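Local coordinates for protein D-xylonate dehydratase (Caulobacter crescentus, PDB 5OYN) that catalyses the dehydration of D-xylonate to 2-dehydro-3-deoxy-D-arabinonate, and of D-gluconate about as efficiently, using a [2Fe-2S] cluster and a magnesium ion, at residues 480-484 against 485-489; 540-544 against 545-549. All coordinates share one frame; numbering follows the deposited sequence.

Contact 1 (480-484 against 485-489); sequences DHLLK and KGIMS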
loop_
_atom_site.group_PDB
_atom_site.type_symbol
_atom_site.label_atom_id
_atom_site.label_comp_id
_atom_site.label_asym_id
_atom_site.label_seq_id
_atom_site.Cartn_x
_atom_site.Cartn_y
_atom_site.Cartn_z
ATOM N N ASP A 480 -46.222 15.929 -11.038
ATOM C CA ASP A 480 -45.667 17.277 -11.008
ATOM C C ASP A 480 -46.731 18.299 -10.630
ATOM O O ASP A 480 -46.483 19.189 -9.804
ATOM C CB ASP A 480 -45.047 17.632 -12.359
ATOM C CG ASP A 480 -43.933 16.677 -12.773
ATOM O OD1 ASP A 480 -43.611 15.739 -12.007
ATOM O OD2 ASP A 480 -43.383 16.867 -13.882
ATOM N N HIS A 481 -47.932 18.173 -11.209
ATOM C CA HIS A 481 -48.964 19.176 -10.965
ATOM C C HIS A 481 -49.296 19.285 -9.482
ATOM O O HIS A 481 -49.547 20.389 -8.986
ATOM C CB HIS A 481 -50.213 18.877 -11.811
ATOM C CG HIS A 481 -51.097 17.794 -11.269
ATOM N ND1 HIS A 481 -51.182 16.544 -11.847
ATOM C CD2 HIS A 481 -51.970 17.786 -10.231
ATOM C CE1 HIS A 481 -52.046 15.805 -11.171
ATOM N NE2 HIS A 481 -52.535 16.534 -10.183
ATOM N N LEU A 482 -49.244 18.166 -8.751
ATOM C CA LEU A 482 -49.460 18.201 -7.305
ATOM C C LEU A 482 -48.255 18.779 -6.569
ATOM O O LEU A 482 -48.419 19.550 -5.611
ATOM C CB LEU A 482 -49.778 16.797 -6.785
ATOM C CG LEU A 482 -51.228 16.352 -6.985
ATOM C CD1 LEU A 482 -51.303 14.898 -7.407
ATOM C CD2 LEU A 482 -52.030 16.594 -5.725
ATOM N N LEU A 483 -47.038 18.410 -6.991
ATOM C CA LEU A 483 -45.841 18.993 -6.393
ATOM C C LEU A 483 -45.874 20.508 -6.493
ATOM O O LEU A 483 -45.582 21.206 -5.514
ATOM C CB LEU A 483 -44.581 18.437 -7.064
ATOM C CG LEU A 483 -44.100 17.078 -6.540
ATOM C CD1 LEU A 483 -43.095 16.414 -7.470
ATOM C CD2 LEU A 483 -43.557 17.207 -5.121
ATOM N N LYS A 484 -46.255 21.033 -7.661
ATOM C CA LYS A 484 -46.310 22.477 -7.847
ATOM C C LYS A 484 -47.367 23.134 -6.965
ATOM O O LYS A 484 -47.246 24.328 -6.667
ATOM C CB LYS A 484 -46.542 22.808 -9.325
ATOM C CG LYS A 484 -45.297 22.550 -10.189
ATOM C CD LYS A 484 -45.548 22.733 -11.683
ATOM C CE LYS A 484 -44.248 22.558 -12.478
ATOM N NZ LYS A 484 -44.453 22.407 -13.956
ATOM N N LYS A 485 -48.373 22.380 -6.515
ATOM C CA LYS A 485 -49.352 22.887 -5.563
ATOM C C LYS A 485 -48.888 22.774 -4.114
ATOM O O LYS A 485 -49.647 23.139 -3.210
ATOM C CB LYS A 485 -50.688 22.155 -5.717
ATOM C CG LYS A 485 -51.285 22.173 -7.112
ATOM C CD LYS A 485 -52.417 21.145 -7.205
ATOM C CE LYS A 485 -53.233 21.258 -8.499
ATOM N NZ LYS A 485 -54.119 20.064 -8.722
ATOM N N GLY A 486 -47.676 22.276 -3.870
ATOM C CA GLY A 486 -47.152 22.144 -2.523
ATOM C C GLY A 486 -47.476 20.843 -1.817
ATOM O O GLY A 486 -47.229 20.733 -0.609
ATOM N N ILE A 487 -48.022 19.856 -2.522
ATOM C CA ILE A 487 -48.358 18.571 -1.925
ATOM C C ILE A 487 -47.138 17.676 -2.089
ATOM O O ILE A 487 -46.884 17.139 -3.166
ATOM C CB ILE A 487 -49.609 17.966 -2.558
ATOM C CG1 ILE A 487 -50.823 18.791 -2.124
ATOM C CG2 ILE A 487 -49.758 16.487 -2.168
ATOM C CD1 ILE A 487 -52.130 18.256 -2.605
ATOM N N MET A 488 -46.379 17.513 -1.007
ATOM C CA MET A 488 -45.033 16.970 -1.142
ATOM C C MET A 488 -45.012 15.448 -1.161
ATOM O O MET A 488 -44.101 14.856 -1.746
ATOM C CB MET A 488 -44.142 17.503 -0.018
ATOM C CG MET A 488 -43.878 19.002 -0.111
ATOM S SD MET A 488 -43.590 19.536 -1.816
ATOM C CE MET A 488 -41.973 18.817 -2.112
ATOM N N SER A 489 -45.992 14.797 -0.546
ATOM C CA SER A 489 -46.028 13.345 -0.547
ATOM C C SER A 489 -47.473 12.862 -0.574
ATOM O O SER A 489 -48.358 13.489 0.017
ATOM C CB SER A 489 -45.302 12.773 0.673
ATOM O OG SER A 489 -45.654 13.475 1.851
#
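Leu482 and Ile487 meet across a Schellman motif, the turn that closes the short helix 480-484 before the chain heads for strand 492-494. Their methyl ends touch at an oblique angle, Leu482 CD2 lying 3.5 Å from Ile487 CD1, and the pair is buried, with Ile451 against the leucine and Glu453 and Arg416 against the isoleucine. The backbone turns at Gly486, whose positive phi of 89° is one that glycine adopts readily. Two bonds reach back into the last helical turn: Ile487 N gives to Leu482 O at 3.1 Å, and Gly486 N to Leu483 O at 2.9 Å, the latter from above the carbonyl plane. Leu483 packs on Arg184 and Ala187 of helix 177-187, and the Leu483 and Met488 side chains cross at about a right angle, with Leu483 CD2 3.8 Å from Met488 CE. The methionine curls at chi2 and chi3 (-41° and -71°), which brings that methyl back over the leucine; Arg184 touches both residues. On the exposed flank Lys485 stretches out along the His481 carbonyl, and its NZ approaches the imidazole obliquely, 3.5 Å from His481 CD2.

Contact 2 (540-544 against 545-549); sequences ALVDE and ATIAA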
loop_
_atom_site.group_PDB
_atom_site.type_symbol
_atom_site.label_atom_id
_atom_site.label_comp_id
_atom_site.label_asym_id
_atom_site.label_seq_id
_atom_site.Cartn_x
_atom_site.Cartn_y
_atom_site.Cartn_z
ATOM N N ALA A 540 -58.076 -3.700 0.555
ATOM C CA ALA A 540 -58.716 -3.306 -0.687
ATOM C C ALA A 540 -60.208 -3.585 -0.559
ATOM O O ALA A 540 -60.612 -4.736 -0.345
ATOM C CB ALA A 540 -58.111 -4.069 -1.864
ATOM N N LEU A 541 -61.020 -2.527 -0.650
ATOM C CA LEU A 541 -62.482 -2.637 -0.622
ATOM C C LEU A 541 -62.954 -3.143 -1.984
ATOM O O LEU A 541 -63.410 -2.387 -2.847
ATOM C CB LEU A 541 -63.114 -1.297 -0.271
ATOM C CG LEU A 541 -62.559 -0.660 0.999
ATOM C CD1 LEU A 541 -63.231 0.677 1.278
ATOM C CD2 LEU A 541 -62.710 -1.615 2.181
ATOM N N VAL A 542 -62.823 -4.456 -2.173
ATOM C CA VAL A 542 -63.139 -5.138 -3.424
ATOM C C VAL A 542 -63.673 -6.528 -3.086
ATOM O O VAL A 542 -62.969 -7.344 -2.476
ATOM C CB VAL A 542 -61.906 -5.214 -4.347
ATOM C CG1 VAL A 542 -62.090 -6.282 -5.417
ATOM C CG2 VAL A 542 -61.628 -3.849 -4.985
ATOM N N ASP A 543 -64.915 -6.804 -3.491
ATOM C CA ASP A 543 -65.674 -7.933 -2.964
ATOM C C ASP A 543 -65.052 -9.267 -3.366
ATOM O O ASP A 543 -64.303 -9.370 -4.343
ATOM C CB ASP A 543 -67.127 -7.875 -3.444
ATOM C CG ASP A 543 -67.243 -7.876 -4.960
ATOM O OD1 ASP A 543 -66.914 -6.839 -5.584
ATOM O OD2 ASP A 543 -67.662 -8.912 -5.525
ATOM N N GLU A 544 -65.396 -10.303 -2.588
ATOM C CA GLU A 544 -64.836 -11.641 -2.779
ATOM C C GLU A 544 -65.034 -12.154 -4.200
ATOM O O GLU A 544 -64.207 -12.924 -4.708
ATOM C CB GLU A 544 -65.481 -12.615 -1.787
ATOM C CG GLU A 544 -64.740 -12.780 -0.466
ATOM C CD GLU A 544 -64.880 -14.185 0.114
ATOM O OE1 GLU A 544 -65.748 -14.949 -0.368
ATOM O OE2 GLU A 544 -64.124 -14.527 1.053
ATOM N N ALA A 545 -66.126 -11.744 -4.848
ATOM C CA ALA A 545 -66.455 -12.245 -6.178
ATOM C C ALA A 545 -65.574 -11.600 -7.244
ATOM O O ALA A 545 -64.978 -12.301 -8.072
ATOM C CB ALA A 545 -67.941 -12.005 -6.471
ATOM N N THR A 546 -65.480 -10.264 -7.234
ATOM C CA THR A 546 -64.589 -9.579 -8.168
ATOM C C THR A 546 -63.146 -10.030 -7.995
ATOM O O THR A 546 -62.395 -10.080 -8.975
ATOM C CB THR A 546 -64.676 -8.061 -7.990
ATOM O OG1 THR A 546 -66.045 -7.662 -7.849
ATOM C CG2 THR A 546 -64.076 -7.361 -9.195
ATOM N N ILE A 547 -62.751 -10.380 -6.766
ATOM C CA ILE A 547 -61.365 -10.761 -6.505
ATOM C C ILE A 547 -60.967 -11.954 -7.366
ATOM O O ILE A 547 -59.967 -11.908 -8.095
ATOM C CB ILE A 547 -61.153 -11.040 -5.004
ATOM C CG1 ILE A 547 -61.069 -9.728 -4.218
ATOM C CG2 ILE A 547 -59.881 -11.841 -4.776
ATOM C CD1 ILE A 547 -60.742 -9.912 -2.742
ATOM N N ALA A 548 -61.753 -13.038 -7.313
ATOM C CA ALA A 548 -61.382 -14.247 -8.045
ATOM C C ALA A 548 -61.546 -14.092 -9.552
ATOM O O ALA A 548 -60.918 -14.841 -10.313
ATOM C CB ALA A 548 -62.194 -15.441 -7.550
ATOM N N ALA A 549 -62.374 -13.143 -9.999
ATOM C CA ALA A 549 -62.454 -12.841 -11.426
ATOM C C ALA A 549 -61.136 -12.272 -11.935
ATOM O O ALA A 549 -60.659 -12.652 -13.013
ATOM C CB ALA A 549 -63.600 -11.866 -11.695
#
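Asp543 is the N-cap of helix 544-551, and its side chain takes up donors from Thr546 and Ala545 that the first helical turn cannot supply with carbonyl partners. Asp543 OD2 accepts from Thr546 N at 3.1 Å in a fairly straight bond, 162° at the hydrogen, although the amide comes from above the carboxylate plane. The same oxygen draws a second, weak bond from Ala545 N at 3.3 Å. The other oxygen, OD1, takes the hydroxyl of Thr546: OG1 sits 2.6 Å from OD1, on its syn side and 29° out of the carboxylate plane. Asp543 CG stands between its own N and carbonyl carbon (chi1 58°), the setting that folds the carboxylate back over the start of the helix. Both carboxylate oxygens are thus engaged, and the negative charge lies at the helix N-terminus, where the helix dipole would probably favour it. The aspartate's main chain joins in as well, Asp543 O accepting from Ile547 N at 3.0 Å in the first regular helical bond. Beside this polar cap lies a small apolar contact between Val542 and Ile547. Trp522 packs on the isoleucine and Asp527 touches the valine, which sets the apolar pair against neighbouring loops of the same chain. Val542 CG1 meets Ile547 CG1 at 3.8 Å.

Contact 1 comes first along the chain and is complete before contact 2 begins; their centres are 32 Å apart, and about 20 Å separates their nearest atoms. Both belong to the C-terminal family region of the IlvD/Edd dehydratase and flank its five-stranded mixed sheet. Residues 480-489 lead toward strand 492-494, whereas 540-549 follow directly from strand 537-540; these are the two outermost strands of the sheet within this chain. One contact is a helix end and the other a helix start. Both lie far from the centre of the chain and away from the iron-sulfur and magnesium sites, so they shape the periphery of this region rather than its catalytic pocket.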